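Local coordinates for cytosolic malate dehydrogenase (Trichomonas vaginalis, PDB 4UUO), which probably catalyses the NAD(+)-dependent interconversion of malate and oxaloacetate, at residues Glu74-Val79 with Lys112-Tyr117; Cys135-Ala140 with Glu324-Val329; Arg160-Leu165 with His177-Trp182. One frame throughout, in Å; residues are numbered along the deposited sequence.

Contact 1 of 3, residues Glu74-Val79 with Lys112-Tyr117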
# COMPACT_ATOMS: atom_id res chain seq x y z
N GLU A 74 15.10 4.56 -21.19
CA GLU A 74 15.24 3.32 -20.43
C GLU A 74 13.95 3.01 -19.67
O GLU A 74 13.55 1.85 -19.53
CB GLU A 74 16.42 3.41 -19.47
CG GLU A 74 16.70 2.11 -18.72
CD GLU A 74 17.78 2.26 -17.66
OE1 GLU A 74 18.16 3.41 -17.36
OE2 GLU A 74 18.23 1.23 -17.13
N ALA A 75 13.30 4.06 -19.18
CA ALA A 75 12.07 3.93 -18.40
C ALA A 75 10.87 3.51 -19.26
O ALA A 75 10.02 2.73 -18.81
CB ALA A 75 11.76 5.24 -17.69
N PHE A 76 10.79 4.04 -20.47
CA PHE A 76 9.62 3.85 -21.32
C PHE A 76 9.76 2.69 -22.30
O PHE A 76 8.81 2.36 -23.00
CB PHE A 76 9.31 5.13 -22.11
CG PHE A 76 8.59 6.18 -21.32
CD1 PHE A 76 9.28 7.04 -20.48
CD2 PHE A 76 7.21 6.31 -21.41
CE1 PHE A 76 8.61 8.01 -19.75
CE2 PHE A 76 6.54 7.27 -20.69
CZ PHE A 76 7.24 8.12 -19.86
N LYS A 77 10.94 2.08 -22.36
CA LYS A 77 11.20 1.06 -23.37
C LYS A 77 10.38 -0.21 -23.12
O LYS A 77 10.36 -0.74 -22.01
CB LYS A 77 12.69 0.72 -23.45
CG LYS A 77 13.28 0.11 -22.18
CD LYS A 77 14.77 -0.19 -22.32
CE LYS A 77 15.31 -0.91 -21.09
NZ LYS A 77 14.94 -0.22 -19.82
N GLY A 78 9.68 -0.65 -24.17
CA GLY A 78 8.97 -1.91 -24.16
C GLY A 78 7.81 -2.09 -23.19
O GLY A 78 7.34 -3.21 -23.00
N VAL A 79 7.34 -0.99 -22.60
CA VAL A 79 6.29 -1.09 -21.58
C VAL A 79 4.91 -1.32 -22.19
O VAL A 79 4.62 -0.86 -23.30
CB VAL A 79 6.25 0.16 -20.65
CG1 VAL A 79 7.56 0.31 -19.88
CG2 VAL A 79 5.94 1.42 -21.45
N LYS A 112 6.12 11.54 -26.43
CA LYS A 112 7.01 11.09 -27.49
C LYS A 112 7.87 9.91 -27.03
O LYS A 112 8.22 9.04 -27.83
CB LYS A 112 7.89 12.24 -27.97
CG LYS A 112 8.71 11.92 -29.20
CD LYS A 112 9.72 13.02 -29.51
CE LYS A 112 10.86 12.50 -30.37
NZ LYS A 112 10.37 11.79 -31.59
N ALA A 113 8.20 9.87 -25.74
CA ALA A 113 8.93 8.74 -25.17
C ALA A 113 8.13 7.45 -25.36
O ALA A 113 8.67 6.44 -25.81
CB ALA A 113 9.21 8.99 -23.69
N LEU A 114 6.85 7.50 -25.01
CA LEU A 114 5.93 6.40 -25.25
C LEU A 114 5.94 6.02 -26.73
O LEU A 114 6.10 4.86 -27.08
CB LEU A 114 4.52 6.78 -24.82
CG LEU A 114 4.25 6.89 -23.32
CD1 LEU A 114 3.03 7.77 -23.05
CD2 LEU A 114 4.06 5.50 -22.70
N ASN A 115 5.77 7.03 -27.58
CA ASN A 115 5.68 6.83 -29.02
C ASN A 115 6.87 6.08 -29.62
O ASN A 115 6.70 5.12 -30.37
CB ASN A 115 5.54 8.18 -29.73
CG ASN A 115 5.22 8.03 -31.20
OD1 ASN A 115 4.10 7.68 -31.56
ND2 ASN A 115 6.19 8.32 -32.05
N ASP A 116 8.07 6.51 -29.26
CA ASP A 116 9.29 5.93 -29.80
C ASP A 116 9.65 4.60 -29.12
O ASP A 116 9.94 3.61 -29.78
CB ASP A 116 10.46 6.91 -29.66
CG ASP A 116 10.19 8.25 -30.32
OD1 ASP A 116 9.54 8.27 -31.39
OD2 ASP A 116 10.63 9.28 -29.78
N TYR A 117 9.60 4.59 -27.79
CA TYR A 117 10.17 3.49 -27.03
C TYR A 117 9.15 2.44 -26.57
O TYR A 117 9.44 1.25 -26.59
CB TYR A 117 10.92 4.05 -25.82
CG TYR A 117 11.99 5.04 -26.21
CD1 TYR A 117 13.03 4.67 -27.04
CD2 TYR A 117 11.95 6.36 -25.76
CE1 TYR A 117 14.01 5.57 -27.42
CE2 TYR A 117 12.92 7.27 -26.13
CZ TYR A 117 13.96 6.87 -26.96
OH TYR A 117 14.93 7.77 -27.33
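Phe76 and Tyr117 meet where two helix ends of a Rossmann fold come together, each just ahead of a return into the parallel sheet. The short helix 72-76 runs out into a type II turn from Phe76 to Val79, with Gly78 in its third position, where the positive phi of this turn type is needed. The backbone N-H of Gly78 points at the carbonyl oxygen of Tyr117 on the last turn of helix 96-117, and Gly78 N lies 3.1 Å from Tyr117 O. The bond is almost straight at hydrogen (174°), but the donor stands above the carbonyl plane, 46° out of it, and so misses the lone-pair direction. In this way a helix-terminal carbonyl is taken up by the turn of the other segment.

Most of the apolar packing is around the Phe76 ring. Its CG lies anti to the carbonyl carbon (chi1 -80°), a torsion that turns the ring toward helix 96-117. Ala113 CB sits over one face, 3.8 Å from the ring centroid in a CH-pi contact. Leu114 comes from another direction: its CD2 meets the edge in the ring plane, 3.5 Å from Phe76 CD2, while its CG approaches Phe76 CE2. Face and edge are thus filled by successive residues of one helical turn. Tyr117 contributes its CB, 3.9 Å from Lys77 CA, whereas its ring heads away with Asp116 CB over one face.

The junction packs against the parallel sheet: Phe76 also touches Leu39 of strand 34-39 and Leu7 of strand 4-8, and Val79 reaches Leu7 and His37 as the chain turns toward strand 81-84.

Contact 2 of 3, residues Cys135-Ala140 with Glu324-Val329; sequences CLIAQA and ETAWKV
Trp327 reaches from the C-terminal helix 306-329 to Leu136 and Ile137 of helix 131-139 and to Ala140 that follows them, and its indole is the principal bridge between the two segments. The CB leaves its helix neither toward nor away from the partner. With CG anti to the carbonyl carbon (chi1 -52°), the ring system is then carried across the gap, and contact begins only on the six-membered ring. There CZ2 meets Leu136 CD2 at 3.7 Å. The next atom, CH2, has two methyl neighbours in the partner segment: Trp327 CH2 is 4.0 Å from Leu136 CD2 and 4.4 Å from Ala140 CB. Farther round, Trp327 CZ3 comes within 3.8 Å of Ile137 CD1. All three partners approach the ring obliquely, so this is packing of aliphatic tips around the end of an indole rather than stacking.

The aliphatic partners arrive differently. Leu136 crosses the tryptophan at about a right angle, while Ile137 slides past it in the opposite direction. The CD1 of Ile137 has a second neighbour in Ala326, whose CB lies 3.8 Å from it, and this one methyl therefore fills the corner between the ring and the helix that bears it. The indole helps to span a wide gap: the axes of helix 135-139 and helix 324-329 come no closer than 11.2 Å and are inclined at 54°.

The residues that follow add to the packing, Leu330 on Ile137 and Leu332 on Trp327, while Ile283 of strand 283-290 touches Leu136. The arrangement is an interdomain helix-helix contact of the LDH/MDH fold, in which the last helix of the C-terminal domain lies back against the NAD-binding domain.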
# COMPACT_ATOMS: atom_id res chain seq x y z
N CYS A 135 -2.85 14.46 -20.60
CA CYS A 135 -3.03 13.33 -21.49
C CYS A 135 -3.15 13.79 -22.94
O CYS A 135 -2.69 13.11 -23.87
CB CYS A 135 -4.26 12.52 -21.08
SG CYS A 135 -4.54 11.07 -22.10
N LEU A 136 -3.74 14.96 -23.14
CA LEU A 136 -3.90 15.51 -24.49
C LEU A 136 -2.56 15.99 -25.06
O LEU A 136 -2.33 15.95 -26.27
CB LEU A 136 -4.91 16.66 -24.50
CG LEU A 136 -5.41 17.08 -25.88
CD1 LEU A 136 -6.36 16.04 -26.45
CD2 LEU A 136 -6.06 18.46 -25.87
N ILE A 137 -1.68 16.45 -24.18
CA ILE A 137 -0.34 16.88 -24.58
C ILE A 137 0.47 15.67 -25.04
O ILE A 137 1.12 15.70 -26.09
CB ILE A 137 0.42 17.58 -23.43
CG1 ILE A 137 -0.38 18.76 -22.86
CG2 ILE A 137 1.81 18.01 -23.90
CD1 ILE A 137 -0.91 19.70 -23.89
N ALA A 138 0.42 14.61 -24.24
CA ALA A 138 1.15 13.39 -24.54
C ALA A 138 0.65 12.79 -25.84
O ALA A 138 1.44 12.43 -26.72
CB ALA A 138 1.01 12.40 -23.40
N GLN A 139 -0.67 12.68 -25.96
CA GLN A 139 -1.28 12.13 -27.16
C GLN A 139 -0.85 12.88 -28.42
O GLN A 139 -0.59 12.27 -29.46
CB GLN A 139 -2.80 12.15 -27.05
CG GLN A 139 -3.49 11.90 -28.38
CD GLN A 139 -4.97 11.66 -28.26
OE1 GLN A 139 -5.51 10.71 -28.83
NE2 GLN A 139 -5.65 12.53 -27.52
N ALA A 140 -0.76 14.20 -28.32
CA ALA A 140 -0.44 15.07 -29.45
C ALA A 140 1.04 15.03 -29.81
O ALA A 140 1.46 15.60 -30.82
CB ALA A 140 -0.87 16.50 -29.17
N GLU A 324 -6.74 25.12 -25.00
CA GLU A 324 -6.44 26.32 -25.77
C GLU A 324 -5.30 27.11 -25.11
O GLU A 324 -4.54 27.79 -25.78
CB GLU A 324 -7.69 27.18 -25.89
CG GLU A 324 -7.51 28.46 -26.67
CD GLU A 324 -8.81 29.23 -26.80
OE1 GLU A 324 -9.85 28.74 -26.31
OE2 GLU A 324 -8.79 30.33 -27.39
N THR A 325 -5.21 27.01 -23.79
CA THR A 325 -4.15 27.64 -23.02
C THR A 325 -2.84 26.86 -23.15
O THR A 325 -1.75 27.43 -23.17
CB THR A 325 -4.53 27.76 -21.52
OG1 THR A 325 -5.78 28.45 -21.39
CG2 THR A 325 -3.45 28.50 -20.74
N ALA A 326 -2.97 25.54 -23.23
CA ALA A 326 -1.82 24.67 -23.43
C ALA A 326 -1.16 24.97 -24.77
O ALA A 326 0.06 25.05 -24.85
CB ALA A 326 -2.22 23.21 -23.35
N TRP A 327 -1.96 25.14 -25.81
CA TRP A 327 -1.41 25.47 -27.13
C TRP A 327 -0.77 26.85 -27.09
O TRP A 327 0.27 27.08 -27.70
CB TRP A 327 -2.49 25.43 -28.22
CG TRP A 327 -3.33 24.17 -28.32
CD1 TRP A 327 -4.63 24.10 -28.75
CD2 TRP A 327 -2.94 22.81 -28.02
NE1 TRP A 327 -5.07 22.81 -28.72
CE2 TRP A 327 -4.06 21.99 -28.28
CE3 TRP A 327 -1.77 22.21 -27.55
CZ2 TRP A 327 -4.04 20.61 -28.09
CZ3 TRP A 327 -1.75 20.84 -27.37
CH2 TRP A 327 -2.88 20.06 -27.63
N LYS A 328 -1.39 27.76 -26.35
CA LYS A 328 -0.90 29.12 -26.19
C LYS A 328 0.51 29.19 -25.60
O LYS A 328 1.38 29.87 -26.14
CB LYS A 328 -1.87 29.92 -25.32
CG LYS A 328 -1.60 31.40 -25.28
CD LYS A 328 -2.51 32.06 -24.27
CE LYS A 328 -2.17 33.52 -24.08
NZ LYS A 328 -2.96 34.12 -22.98
N VAL A 329 0.75 28.48 -24.50
CA VAL A 329 2.05 28.53 -23.83
C VAL A 329 3.03 27.48 -24.36
O VAL A 329 4.17 27.41 -23.90
CB VAL A 329 1.92 28.33 -22.30
CG1 VAL A 329 0.79 29.19 -21.75
CG2 VAL A 329 1.70 26.86 -21.98

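Contact 3 of 3, residues Arg160-Leu165 with His177-Trp182; sequences RMVGAL and HKVCIW
Met161, Val162 and Leu165 present one side of helix 155-169 to an extended segment that first meets them at Val179. This valine points toward the helix and divides its three side-chain carbons among the three residues. Its CB lies 3.7 Å from Met161 CE. The branch CG1 meets Leu165 CD1 tip to tip at 3.8 Å, and CG2, set between the backbone N and the carbonyl carbon, touches Val162 CG2 at 3.6 Å, the two valines crossing at about a right angle.

At Cys180 the CB points away from the helix and the backbone takes over: Cys180 O lies 3.8 Å from Met161 SD. The methionine runs extended as far as the sulfur, which lies by Cys180 O and Ile181; chi3 near 60° then turns CE back to Val179 CB. This is helix-on-strand packing within the C-terminal domain of the LDH/MDH fold. The helix carries Arg160, predicted to bind substrate and salt-bridged to Asp157, and the strand leads on to His185, the predicted proton acceptor. On the subunit interface, Val162 also packs on Ala59 of the second subunit.

Ile181 follows, its CD1 reaching Met161 SD at 3.6 Å, so that the sulfur has this methyl and the preceding carbonyl oxygen as neighbours on one side. The backbone of Ile181 is held by two serine hydroxyls, Ser265 OG at its N and Ser285 OG at its O.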
# COMPACT_ATOMS: atom_id res chain seq x y z
N ARG A 160 -15.16 7.17 -5.07
CA ARG A 160 -15.63 8.04 -4.01
C ARG A 160 -17.16 8.11 -4.01
O ARG A 160 -17.79 8.27 -2.96
CB ARG A 160 -15.02 9.44 -4.14
CG ARG A 160 -13.58 9.55 -3.63
CD ARG A 160 -12.88 10.81 -4.13
NE ARG A 160 -11.60 11.05 -3.47
CZ ARG A 160 -10.71 11.96 -3.86
NH1 ARG A 160 -10.95 12.71 -4.92
NH2 ARG A 160 -9.57 12.11 -3.20
N MET A 161 -17.76 7.97 -5.19
CA MET A 161 -19.21 7.92 -5.33
C MET A 161 -19.77 6.58 -4.87
O MET A 161 -20.73 6.52 -4.11
CB MET A 161 -19.63 8.19 -6.78
CG MET A 161 -19.45 9.63 -7.23
SD MET A 161 -19.89 9.86 -8.97
CE MET A 161 -21.60 9.37 -8.98
N VAL A 162 -19.17 5.50 -5.35
CA VAL A 162 -19.55 4.16 -4.93
C VAL A 162 -19.46 4.02 -3.41
O VAL A 162 -20.41 3.59 -2.76
CB VAL A 162 -18.67 3.09 -5.60
CG1 VAL A 162 -18.82 1.75 -4.90
CG2 VAL A 162 -19.02 2.97 -7.08
N GLY A 163 -18.31 4.40 -2.85
CA GLY A 163 -18.10 4.35 -1.42
C GLY A 163 -19.10 5.17 -0.62
O GLY A 163 -19.61 4.72 0.41
N ALA A 164 -19.40 6.38 -1.10
CA ALA A 164 -20.32 7.28 -0.40
C ALA A 164 -21.76 6.78 -0.46
O ALA A 164 -22.51 6.90 0.52
CB ALA A 164 -20.21 8.68 -0.98
N LEU A 165 -22.16 6.24 -1.61
CA LEU A 165 -23.50 5.69 -1.79
C LEU A 165 -23.64 4.36 -1.05
O LEU A 165 -24.74 4.00 -0.61
CB LEU A 165 -23.81 5.49 -3.27
CG LEU A 165 -24.11 6.74 -4.09
CD1 LEU A 165 -24.33 6.36 -5.55
CD2 LEU A 165 -25.32 7.46 -3.53
N HIS A 177 -24.06 0.20 -8.22
CA HIS A 177 -23.72 0.05 -9.63
C HIS A 177 -24.04 1.30 -10.45
O HIS A 177 -24.80 2.16 -10.01
CB HIS A 177 -24.46 -1.16 -10.24
CG HIS A 177 -24.59 -2.32 -9.31
ND1 HIS A 177 -23.56 -3.19 -9.05
CD2 HIS A 177 -25.65 -2.77 -8.59
CE1 HIS A 177 -23.97 -4.12 -8.20
NE2 HIS A 177 -25.23 -3.88 -7.90
N LYS A 178 -23.44 1.38 -11.63
CA LYS A 178 -23.79 2.36 -12.65
C LYS A 178 -23.67 3.83 -12.23
O LYS A 178 -24.51 4.67 -12.58
CB LYS A 178 -25.22 2.09 -13.15
CG LYS A 178 -25.39 0.74 -13.83
CD LYS A 178 -26.84 0.48 -14.19
CE LYS A 178 -27.05 -0.96 -14.62
NZ LYS A 178 -28.49 -1.24 -14.91
N VAL A 179 -22.62 4.15 -11.48
CA VAL A 179 -22.26 5.54 -11.24
C VAL A 179 -21.25 5.94 -12.30
O VAL A 179 -20.68 5.07 -12.96
CB VAL A 179 -21.67 5.78 -9.83
CG1 VAL A 179 -22.62 5.25 -8.75
CG2 VAL A 179 -20.30 5.15 -9.71
N CYS A 180 -21.03 7.24 -12.48
CA CYS A 180 -20.00 7.69 -13.40
C CYS A 180 -19.62 9.14 -13.18
O CYS A 180 -20.42 9.95 -12.69
CB CYS A 180 -20.45 7.50 -14.86
SG CYS A 180 -21.95 8.41 -15.33
N ILE A 181 -18.39 9.46 -13.55
CA ILE A 181 -17.92 10.83 -13.60
C ILE A 181 -17.84 11.26 -15.08
O ILE A 181 -17.31 10.52 -15.91
CB ILE A 181 -16.55 10.99 -12.91
CG1 ILE A 181 -16.68 10.77 -11.39
CG2 ILE A 181 -15.94 12.36 -13.21
CD1 ILE A 181 -17.43 11.87 -10.64
N TRP A 182 -18.38 12.44 -15.39
CA TRP A 182 -18.25 13.03 -16.73
C TRP A 182 -17.22 14.16 -16.78
O TRP A 182 -17.05 14.90 -15.81
CB TRP A 182 -19.59 13.60 -17.22
CG TRP A 182 -20.74 12.64 -17.34
CD1 TRP A 182 -21.59 12.25 -16.35
CD2 TRP A 182 -21.20 12.00 -18.54
NE1 TRP A 182 -22.54 11.39 -16.85
CE2 TRP A 182 -22.32 11.21 -18.18
CE3 TRP A 182 -20.76 11.99 -19.87
CZ2 TRP A 182 -23.01 10.44 -19.12
CZ3 TRP A 182 -21.46 11.22 -20.79
CH2 TRP A 182 -22.57 10.46 -20.41

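How the contacts relate
The three contacts illustrate packing within and between the two domains of one subunit. Contact 1 lies inside the NAD-binding domain and contact 3 inside the C-terminal domain, on opposite sides of the chain's centre with centres about 34 Å apart. Contact 2 joins the domains; its centre is about 20 Å from that of contact 1 and 29 Å from that of contact 3, which is nested in the loop it closes. Contact 3 holds Arg160, predicted to bind substrate, and its Ile181 side chain is about 7 Å from that of His185. In contact 2 the Ile137 side chain is equally close to that of Asn103, of the predicted NAD(+) site, whereas the Phe76 side chain of contact 1 is about 10 Å from Gly10.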